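Local coordinates for protein aminoacyl-tRNA synthetase (Cryptosporidium parvum, PDB 5F9Z) that probably charges tRNA with proline at the expense of ATP, and binds the inhibitor halofuginone together with an ATP analogue, at residues E200-V208 and Q405-Q416; R368-R376 and M386-E394. One frame throughout, in Å; residues are numbered along the deposited sequence.

Interaction 1 (E200-V208 and Q405-Q416)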
loop_
_atom_site.group_PDB
_atom_site.type_symbol
_atom_site.label_atom_id
_atom_site.label_comp_id
_atom_site.label_asym_id
_atom_site.label_seq_id
_atom_site.Cartn_x
_atom_site.Cartn_y
_atom_site.Cartn_z
ATOM N N GLU A 200 -1.515 8.102 -1.761
ATOM C CA GLU A 200 -2.441 9.031 -2.398
ATOM C C GLU A 200 -1.884 9.625 -3.691
ATOM O O GLU A 200 -2.595 9.694 -4.697
ATOM C CB GLU A 200 -2.821 10.147 -1.420
ATOM C CG GLU A 200 -3.534 9.647 -0.172
ATOM C CD GLU A 200 -4.445 10.690 0.443
ATOM O OE1 GLU A 200 -5.005 10.427 1.529
ATOM O OE2 GLU A 200 -4.607 11.772 -0.159
ATOM N N ASP A 201 -0.623 10.061 -3.686
ATOM C CA ASP A 201 -0.067 10.688 -4.880
ATOM C C ASP A 201 0.362 9.655 -5.915
ATOM O O ASP A 201 0.188 9.872 -7.120
ATOM C CB ASP A 201 1.114 11.586 -4.506
ATOM C CG ASP A 201 0.706 12.747 -3.624
ATOM O OD1 ASP A 201 -0.393 13.300 -3.838
ATOM O OD2 ASP A 201 1.484 13.107 -2.715
ATOM N N LEU A 202 0.918 8.529 -5.471
ATOM C CA LEU A 202 1.427 7.521 -6.394
ATOM C C LEU A 202 0.394 6.437 -6.688
ATOM O O LEU A 202 0.150 6.108 -7.854
ATOM C CB LEU A 202 2.708 6.897 -5.832
ATOM C CG LEU A 202 3.494 5.966 -6.756
ATOM C CD1 LEU A 202 4.146 6.753 -7.884
ATOM C CD2 LEU A 202 4.535 5.177 -5.973
ATOM N N LEU A 203 -0.223 5.877 -5.650
ATOM C CA LEU A 203 -1.172 4.783 -5.806
ATOM C C LEU A 203 -2.619 5.252 -5.900
ATOM O O LEU A 203 -3.512 4.415 -6.071
ATOM C CB LEU A 203 -1.030 3.795 -4.643
ATOM C CG LEU A 203 0.372 3.230 -4.408
ATOM C CD1 LEU A 203 0.374 2.296 -3.211
ATOM C CD2 LEU A 203 0.882 2.516 -5.649
ATOM N N ALA A 204 -2.870 6.560 -5.788
ATOM C CA ALA A 204 -4.221 7.122 -5.860
ATOM C C ALA A 204 -5.154 6.481 -4.836
ATOM O O ALA A 204 -6.367 6.396 -5.043
ATOM C CB ALA A 204 -4.801 6.994 -7.273
ATOM N N THR A 205 -4.592 6.031 -3.714
ATOM C CA THR A 205 -5.350 5.331 -2.687
ATOM C C THR A 205 -5.506 6.226 -1.469
ATOM O O THR A 205 -4.495 6.637 -0.879
ATOM C CB THR A 205 -4.655 4.026 -2.304
ATOM O OG1 THR A 205 -4.456 3.228 -3.479
ATOM C CG2 THR A 205 -5.499 3.248 -1.306
ATOM N N PRO A 206 -6.729 6.550 -1.054
ATOM C CA PRO A 206 -6.900 7.432 0.105
ATOM C C PRO A 206 -6.596 6.706 1.406
ATOM O O PRO A 206 -6.956 5.541 1.590
ATOM C CB PRO A 206 -8.375 7.839 0.023
ATOM C CG PRO A 206 -9.032 6.685 -0.655
ATOM C CD PRO A 206 -8.020 6.142 -1.636
ATOM N N VAL A 207 -5.917 7.412 2.311
ATOM C CA VAL A 207 -5.594 6.898 3.635
ATOM C C VAL A 207 -5.860 7.995 4.658
ATOM O O VAL A 207 -5.921 9.182 4.330
ATOM C CB VAL A 207 -4.132 6.406 3.745
ATOM C CG1 VAL A 207 -3.905 5.196 2.848
ATOM C CG2 VAL A 207 -3.165 7.526 3.397
ATOM N N VAL A 208 -6.019 7.580 5.911
ATOM C CA VAL A 208 -6.298 8.488 7.017
ATOM C C VAL A 208 -5.084 8.504 7.935
ATOM O O VAL A 208 -4.736 7.480 8.536
ATOM C CB VAL A 208 -7.564 8.077 7.784
ATOM C CG1 VAL A 208 -7.785 8.998 8.975
ATOM C CG2 VAL A 208 -8.771 8.096 6.861
ATOM N N GLN A 405 -5.140 9.890 -13.193
ATOM C CA GLN A 405 -4.657 9.768 -11.821
ATOM C C GLN A 405 -5.559 10.521 -10.850
ATOM O O GLN A 405 -5.927 9.998 -9.792
ATOM C CB GLN A 405 -3.220 10.286 -11.733
ATOM C CG GLN A 405 -2.576 10.139 -10.365
ATOM C CD GLN A 405 -1.931 8.781 -10.166
ATOM O OE1 GLN A 405 -1.704 8.044 -11.124
ATOM N NE2 GLN A 405 -1.630 8.446 -8.916
ATOM N N ASN A 406 -5.926 11.757 -11.195
ATOM C CA ASN A 406 -6.774 12.551 -10.313
ATOM C C ASN A 406 -8.160 11.933 -10.167
ATOM O O ASN A 406 -8.748 11.965 -9.080
ATOM C CB ASN A 406 -6.874 13.984 -10.837
ATOM C CG ASN A 406 -7.898 14.813 -10.085
ATOM O OD1 ASN A 406 -7.628 15.313 -8.993
ATOM N ND2 ASN A 406 -9.080 14.963 -10.670
ATOM N N ARG A 407 -8.693 11.359 -11.248
ATOM C CA ARG A 407 -10.033 10.782 -11.196
ATOM C C ARG A 407 -10.077 9.553 -10.295
ATOM O O ARG A 407 -11.053 9.350 -9.565
ATOM C CB ARG A 407 -10.507 10.435 -12.608
ATOM C CG ARG A 407 -11.865 9.753 -12.660
ATOM C CD ARG A 407 -12.337 9.540 -14.092
ATOM N NE ARG A 407 -11.398 8.747 -14.880
ATOM C CZ ARG A 407 -10.571 9.252 -15.790
ATOM N NH1 ARG A 407 -10.565 10.555 -16.032
ATOM N NH2 ARG A 407 -9.751 8.452 -16.459
ATOM N N LEU A 408 -9.032 8.722 -10.334
ATOM C CA LEU A 408 -8.988 7.548 -9.467
ATOM C C LEU A 408 -8.961 7.951 -7.999
ATOM O O LEU A 408 -9.695 7.393 -7.175
ATOM C CB LEU A 408 -7.773 6.685 -9.805
ATOM C CG LEU A 408 -7.794 5.894 -11.113
ATOM C CD1 LEU A 408 -6.579 4.986 -11.186
ATOM C CD2 LEU A 408 -9.078 5.092 -11.236
ATOM N N LEU A 409 -8.113 8.921 -7.651
ATOM C CA LEU A 409 -8.017 9.348 -6.260
ATOM C C LEU A 409 -9.300 10.027 -5.799
ATOM O O LEU A 409 -9.747 9.815 -4.666
ATOM C CB LEU A 409 -6.818 10.280 -6.077
ATOM C CG LEU A 409 -6.614 10.837 -4.666
ATOM C CD1 LEU A 409 -6.475 9.709 -3.656
ATOM C CD2 LEU A 409 -5.401 11.754 -4.621
ATOM N N PHE A 410 -9.911 10.841 -6.665
ATOM C CA PHE A 410 -11.134 11.541 -6.285
ATOM C C PHE A 410 -12.290 10.570 -6.079
ATOM O O PHE A 410 -13.036 10.685 -5.100
ATOM C CB PHE A 410 -11.490 12.586 -7.344
ATOM C CG PHE A 410 -12.630 13.483 -6.951
ATOM C CD1 PHE A 410 -13.936 13.149 -7.270
ATOM C CD2 PHE A 410 -12.395 14.662 -6.262
ATOM C CE1 PHE A 410 -14.986 13.971 -6.908
ATOM C CE2 PHE A 410 -13.441 15.489 -5.899
ATOM C CZ PHE A 410 -14.737 15.143 -6.222
ATOM N N LYS A 411 -12.461 9.611 -6.993
ATOM C CA LYS A 411 -13.548 8.647 -6.852
ATOM C C LYS A 411 -13.308 7.711 -5.675
ATOM O O LYS A 411 -14.249 7.350 -4.959
ATOM C CB LYS A 411 -13.719 7.849 -8.144
ATOM C CG LYS A 411 -14.258 8.661 -9.308
ATOM C CD LYS A 411 -14.448 7.791 -10.541
ATOM C CE LYS A 411 -15.413 6.649 -10.262
ATOM N NZ LYS A 411 -15.579 5.767 -11.448
ATOM N N ALA A 412 -12.055 7.303 -5.459
ATOM C CA ALA A 412 -11.742 6.486 -4.294
ATOM C C ALA A 412 -11.935 7.264 -2.999
ATOM O O ALA A 412 -12.251 6.670 -1.961
ATOM C CB ALA A 412 -10.311 5.963 -4.390
ATOM N N LYS A 413 -11.754 8.585 -3.041
ATOM C CA LYS A 413 -11.910 9.398 -1.841
ATOM C C LYS A 413 -13.372 9.482 -1.421
ATOM O O LYS A 413 -13.700 9.302 -0.242
ATOM C CB LYS A 413 -11.337 10.795 -2.079
ATOM C CG LYS A 413 -10.402 11.282 -0.991
ATOM C CD LYS A 413 -9.037 11.638 -1.560
ATOM C CE LYS A 413 -8.152 12.265 -0.496
ATOM N NZ LYS A 413 -8.148 11.457 0.754
ATOM N N GLN A 414 -14.270 9.757 -2.371
ATOM C CA GLN A 414 -15.685 9.852 -2.029
ATOM C C GLN A 414 -16.279 8.498 -1.660
ATOM O O GLN A 414 -17.313 8.454 -0.985
ATOM C CB GLN A 414 -16.474 10.494 -3.175
ATOM C CG GLN A 414 -16.371 9.790 -4.515
ATOM C CD GLN A 414 -17.013 10.589 -5.635
ATOM O OE1 GLN A 414 -17.624 11.631 -5.400
ATOM N NE2 GLN A 414 -16.876 10.104 -6.863
ATOM N N ARG A 415 -15.651 7.397 -2.077
ATOM C CA ARG A 415 -16.054 6.089 -1.573
ATOM C C ARG A 415 -15.579 5.868 -0.143
ATOM O O ARG A 415 -16.258 5.184 0.632
ATOM C CB ARG A 415 -15.527 4.975 -2.483
ATOM C CG ARG A 415 -16.520 4.532 -3.545
ATOM C CD ARG A 415 -16.047 3.298 -4.304
ATOM N NE ARG A 415 -15.005 3.608 -5.279
ATOM C CZ ARG A 415 -13.724 3.280 -5.141
ATOM N NH1 ARG A 415 -13.316 2.622 -4.063
ATOM N NH2 ARG A 415 -12.850 3.605 -6.085
ATOM N N GLN A 416 -14.427 6.433 0.226
ATOM C CA GLN A 416 -13.950 6.313 1.598
ATOM C C GLN A 416 -14.710 7.241 2.539
ATOM O O GLN A 416 -14.993 6.871 3.684
ATOM C CB GLN A 416 -12.449 6.601 1.662
ATOM C CG GLN A 416 -11.884 6.638 3.075
ATOM C CD GLN A 416 -10.370 6.687 3.100
ATOM O OE1 GLN A 416 -9.775 7.702 3.458
ATOM N NE2 GLN A 416 -9.736 5.582 2.723
HETATM O O HOH W 1 -2.915 10.243 -7.179
#
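P206 and A204 pack on one side of helix 393-417, within 405-416, and polar side chains of that helix hold the backbone at L202 and at P206 itself. The apolar contacts follow the helix turn by turn. A204 is the first residue after helix 181-202 to leave helical geometry, with positive phi, and its CB lies 3.9 Å from CB of L408 and close to CB of L409. L409 has CG anti to the backbone N (chi1 178°), which carries its two methyls up against the backbone of 200-208. CD1 touches the carbonyl of A204, and CD2 comes to 3.5 Å from O of E200. One turn on, CD of P206 sits 3.6 Å from CB of A412.

Two glutamine amides donate the hydrogen bonds to backbone carbonyls. NE2 of Q405 donates to O of L202 at 3.1 Å, with the acceptor nearly in the amide plane but the nitrogen well above the carbonyl plane. The same NE2 donates to a water that bonds O of E200. Q416 is extended, its side chain running past the P206 ring in the opposite direction. Its NE2 reaches O of P206 at 3.0 Å, again from above the carbonyl plane.

The charged pair is looser. NZ of K413 and OE1 of E200 form a weak salt bridge at 3.4 Å, their side chains crossing near a right angle. OE1 also accepts a straight bond from N of V207 at 3.2 Å, which ties the last turn of the helix to the chain leading into strand 208-211.

The contact joins the end of helix 181-202 and its exit loop to the long helix 393-417. Helix 278-287 touches both segments, with T286 against T205 and A412. L202 and L203 turn to helix 53-71, and the backbone of V208 pairs with E228 of strand 223-231.

Interaction 2 (R368-R376 and M386-E394); sequences RDIEKRSVR and MDIPISELE
Strands 374-376 and 386-389 run antiparallel, their axes 4.6 Å apart at the closest approach. V375 and I388 are the hydrogen-bonded pair: N of V375 to O of I388 is 3.0 Å, and N of I388 to O of V375 is 3.1 Å. S374 with P389 and R376 with D387 are non-hydrogen-bonded pairs. Beyond P389, N of I390 donates to O of R373 at 2.9 Å. R373 closes helix 367-372 in a Schellman motif.

R376 grips D387 side-on. NE meets OD1 at 3.0 Å from above the carboxylate plane, and NH2 takes the syn lone pair of OD2 at 3.1 Å. R376 bends at chi2 and chi3 (58° and 59°), which folds the guanidinium back to its neighbour. The V375 and I388 side chains share the other face, where CG2 of V375 lies 3.6 Å from CD2 of L393. CD1 of I390 lies over one face of the R373 guanidinium, toward its rim; that group also forms a salt bridge with E325.

This is a beta hairpin at the edge of the mixed five-stranded sheet of the anticodon-binding domain, with helix 317-332 touching R373, I390 and L393.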
loop_
_atom_site.group_PDB
_atom_site.type_symbol
_atom_site.label_atom_id
_atom_site.label_comp_id
_atom_site.label_asym_id
_atom_site.label_seq_id
_atom_site.Cartn_x
_atom_site.Cartn_y
_atom_site.Cartn_z
ATOM N N ARG A 368 -9.090 4.405 -40.967
ATOM C CA ARG A 368 -9.590 5.758 -40.749
ATOM C C ARG A 368 -8.635 6.579 -39.894
ATOM O O ARG A 368 -8.512 7.793 -40.092
ATOM C CB ARG A 368 -10.973 5.708 -40.098
ATOM N N ASP A 369 -7.949 5.938 -38.945
ATOM C CA ASP A 369 -7.000 6.658 -38.104
ATOM C C ASP A 369 -5.742 7.027 -38.882
ATOM O O ASP A 369 -5.186 8.115 -38.693
ATOM C CB ASP A 369 -6.652 5.815 -36.878
ATOM C CG ASP A 369 -7.882 5.359 -36.119
ATOM O OD1 ASP A 369 -8.376 6.127 -35.267
ATOM O OD2 ASP A 369 -8.358 4.234 -36.378
ATOM N N ILE A 370 -5.280 6.131 -39.757
ATOM C CA ILE A 370 -4.125 6.435 -40.598
ATOM C C ILE A 370 -4.449 7.577 -41.553
ATOM O O ILE A 370 -3.607 8.443 -41.824
ATOM C CB ILE A 370 -3.677 5.175 -41.362
ATOM C CG1 ILE A 370 -3.382 4.032 -40.391
ATOM C CG2 ILE A 370 -2.460 5.473 -42.226
ATOM C CD1 ILE A 370 -3.188 2.699 -41.073
ATOM N N GLU A 371 -5.679 7.600 -42.070
ATOM C CA GLU A 371 -6.052 8.588 -43.075
ATOM C C GLU A 371 -6.107 9.992 -42.486
ATOM O O GLU A 371 -5.741 10.966 -43.155
ATOM C CB GLU A 371 -7.396 8.206 -43.695
ATOM C CG GLU A 371 -7.830 9.075 -44.860
ATOM C CD GLU A 371 -9.142 8.611 -45.463
ATOM O OE1 GLU A 371 -9.695 7.601 -44.975
ATOM O OE2 GLU A 371 -9.621 9.254 -46.419
ATOM N N LYS A 372 -6.556 10.117 -41.240
ATOM C CA LYS A 372 -6.700 11.413 -40.590
ATOM C C LYS A 372 -5.468 11.827 -39.796
ATOM O O LYS A 372 -5.457 12.929 -39.239
ATOM C CB LYS A 372 -7.918 11.400 -39.661
ATOM C CG LYS A 372 -9.213 10.975 -40.332
ATOM C CD LYS A 372 -10.317 10.762 -39.308
ATOM C CE LYS A 372 -10.666 12.056 -38.590
ATOM N NZ LYS A 372 -11.226 13.074 -39.523
ATOM N N ARG A 373 -4.438 10.983 -39.741
ATOM C CA ARG A 373 -3.294 11.183 -38.850
ATOM C C ARG A 373 -3.768 11.451 -37.424
ATOM O O ARG A 373 -3.382 12.427 -36.776
ATOM C CB ARG A 373 -2.377 12.298 -39.357
ATOM C CG ARG A 373 -1.502 11.874 -40.527
ATOM C CD ARG A 373 -0.412 12.891 -40.823
ATOM N NE ARG A 373 0.388 13.208 -39.642
ATOM C CZ ARG A 373 1.360 12.438 -39.162
ATOM N NH1 ARG A 373 2.034 12.812 -38.083
ATOM N NH2 ARG A 373 1.655 11.287 -39.751
ATOM N N SER A 374 -4.637 10.563 -36.946
ATOM C CA SER A 374 -5.214 10.637 -35.614
ATOM C C SER A 374 -5.264 9.229 -35.039
ATOM O O SER A 374 -5.019 8.244 -35.740
ATOM C CB SER A 374 -6.611 11.274 -35.650
ATOM O OG SER A 374 -7.504 10.615 -34.769
ATOM N N VAL A 375 -5.576 9.133 -33.750
ATOM C CA VAL A 375 -5.665 7.848 -33.067
ATOM C C VAL A 375 -6.938 7.813 -32.234
ATOM O O VAL A 375 -7.357 8.833 -31.675
ATOM C CB VAL A 375 -4.429 7.575 -32.181
ATOM C CG1 VAL A 375 -3.191 7.355 -33.039
ATOM C CG2 VAL A 375 -4.213 8.714 -31.204
ATOM N N ARG A 376 -7.555 6.636 -32.164
ATOM C CA ARG A 376 -8.729 6.414 -31.330
ATOM C C ARG A 376 -8.273 6.003 -29.934
ATOM O O ARG A 376 -7.648 4.951 -29.764
ATOM C CB ARG A 376 -9.632 5.344 -31.942
ATOM C CG ARG A 376 -10.741 4.859 -31.020
ATOM C CD ARG A 376 -11.636 6.004 -30.567
ATOM N NE ARG A 376 -12.264 6.690 -31.691
ATOM C CZ ARG A 376 -13.424 6.332 -32.233
ATOM N NH1 ARG A 376 -14.087 5.289 -31.754
ATOM N NH2 ARG A 376 -13.920 7.017 -33.254
ATOM N N MET A 386 -12.312 9.111 -27.567
ATOM C CA MET A 386 -11.975 10.371 -28.214
ATOM C C MET A 386 -10.984 10.097 -29.334
ATOM O O MET A 386 -10.305 9.067 -29.350
ATOM C CB MET A 386 -11.393 11.374 -27.214
ATOM C CG MET A 386 -10.050 10.956 -26.639
ATOM S SD MET A 386 -9.643 11.822 -25.112
ATOM C CE MET A 386 -10.871 11.140 -24.002
ATOM N N ASP A 387 -10.913 11.035 -30.273
ATOM C CA ASP A 387 -9.946 10.996 -31.361
ATOM C C ASP A 387 -8.982 12.162 -31.194
ATOM O O ASP A 387 -9.402 13.324 -31.188
ATOM C CB ASP A 387 -10.639 11.057 -32.723
ATOM C CG ASP A 387 -11.450 9.812 -33.019
ATOM O OD1 ASP A 387 -10.842 8.765 -33.327
ATOM O OD2 ASP A 387 -12.695 9.881 -32.956
ATOM N N ILE A 388 -7.702 11.852 -31.053
ATOM C CA ILE A 388 -6.655 12.847 -30.837
ATOM C C ILE A 388 -5.764 12.874 -32.071
ATOM O O ILE A 388 -5.258 11.822 -32.478
ATOM C CB ILE A 388 -5.823 12.542 -29.579
ATOM C CG1 ILE A 388 -6.733 12.368 -28.361
ATOM C CG2 ILE A 388 -4.807 13.647 -29.333
ATOM C CD1 ILE A 388 -7.539 13.602 -28.021
ATOM N N PRO A 389 -5.558 14.031 -32.701
ATOM C CA PRO A 389 -4.577 14.108 -33.786
ATOM C C PRO A 389 -3.185 13.759 -33.280
ATOM O O PRO A 389 -2.848 13.986 -32.115
ATOM C CB PRO A 389 -4.660 15.570 -34.239
ATOM C CG PRO A 389 -6.017 16.025 -33.805
ATOM C CD PRO A 389 -6.292 15.295 -32.522
ATOM N N ILE A 390 -2.376 13.190 -34.178
ATOM C CA ILE A 390 -1.025 12.772 -33.810
ATOM C C ILE A 390 -0.214 13.962 -33.309
ATOM O O ILE A 390 0.589 13.837 -32.376
ATOM C CB ILE A 390 -0.343 12.073 -35.002
ATOM C CG1 ILE A 390 -1.051 10.753 -35.317
ATOM C CG2 ILE A 390 1.130 11.829 -34.722
ATOM C CD1 ILE A 390 -0.486 10.026 -36.515
ATOM N N SER A 391 -0.431 15.138 -33.902
ATOM C CA SER A 391 0.292 16.333 -33.481
ATOM C C SER A 391 -0.110 16.804 -32.089
ATOM O O SER A 391 0.608 17.613 -31.492
ATOM C CB SER A 391 0.075 17.460 -34.492
ATOM O OG SER A 391 -1.300 17.775 -34.614
ATOM N N GLU A 392 -1.234 16.321 -31.558
ATOM C CA GLU A 392 -1.690 16.694 -30.225
ATOM C C GLU A 392 -1.342 15.661 -29.161
ATOM O O GLU A 392 -1.589 15.908 -27.977
ATOM C CB GLU A 392 -3.206 16.924 -30.226
ATOM C CG GLU A 392 -3.669 18.116 -31.048
ATOM C CD GLU A 392 -5.162 18.361 -30.923
ATOM O OE1 GLU A 392 -5.822 17.625 -30.157
ATOM O OE2 GLU A 392 -5.675 19.287 -31.585
ATOM N N LEU A 393 -0.771 14.519 -29.551
ATOM C CA LEU A 393 -0.507 13.453 -28.589
ATOM C C LEU A 393 0.527 13.874 -27.553
ATOM O O LEU A 393 0.413 13.514 -26.376
ATOM C CB LEU A 393 -0.046 12.192 -29.319
ATOM C CG LEU A 393 -1.111 11.485 -30.153
ATOM C CD1 LEU A 393 -0.497 10.340 -30.938
ATOM C CD2 LEU A 393 -2.226 10.985 -29.253
ATOM N N GLU A 394 1.544 14.632 -27.973
ATOM C CA GLU A 394 2.594 15.051 -27.050
ATOM C C GLU A 394 2.021 15.831 -25.872
ATOM O O GLU A 394 2.507 15.710 -24.741
ATOM C CB GLU A 394 3.633 15.892 -27.792
ATOM C CG GLU A 394 4.753 16.418 -26.911
ATOM C CD GLU A 394 5.585 17.481 -27.600
ATOM O OE1 GLU A 394 5.107 18.051 -28.603
ATOM O OE2 GLU A 394 6.716 17.744 -27.140
HETATM O O HOH W 2 -1.814 15.442 -36.294
#

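How the interactions relate
Both interactions use helix 393-417. Interaction 2 includes its first residues, just after the hairpin of the anticodon-binding domain. Interaction 1 takes a later part of the same helix, which lies against the class II catalytic core. The helix therefore links the two domains directly. The centres of interactions 1 and 2 are about 30 Å apart, and the nearest atoms of interactions 1 and 2 are about 8 Å apart. Along the chain, interaction 2 is nested inside the loop that interaction 1 closes. Interaction 1 does not line the pocket of the ATP analogue: the side chain of V207 is about 10 Å from it. The centre of interaction 2 is about 36 Å from the centre of the chain, against about 12 Å for that of interaction 1.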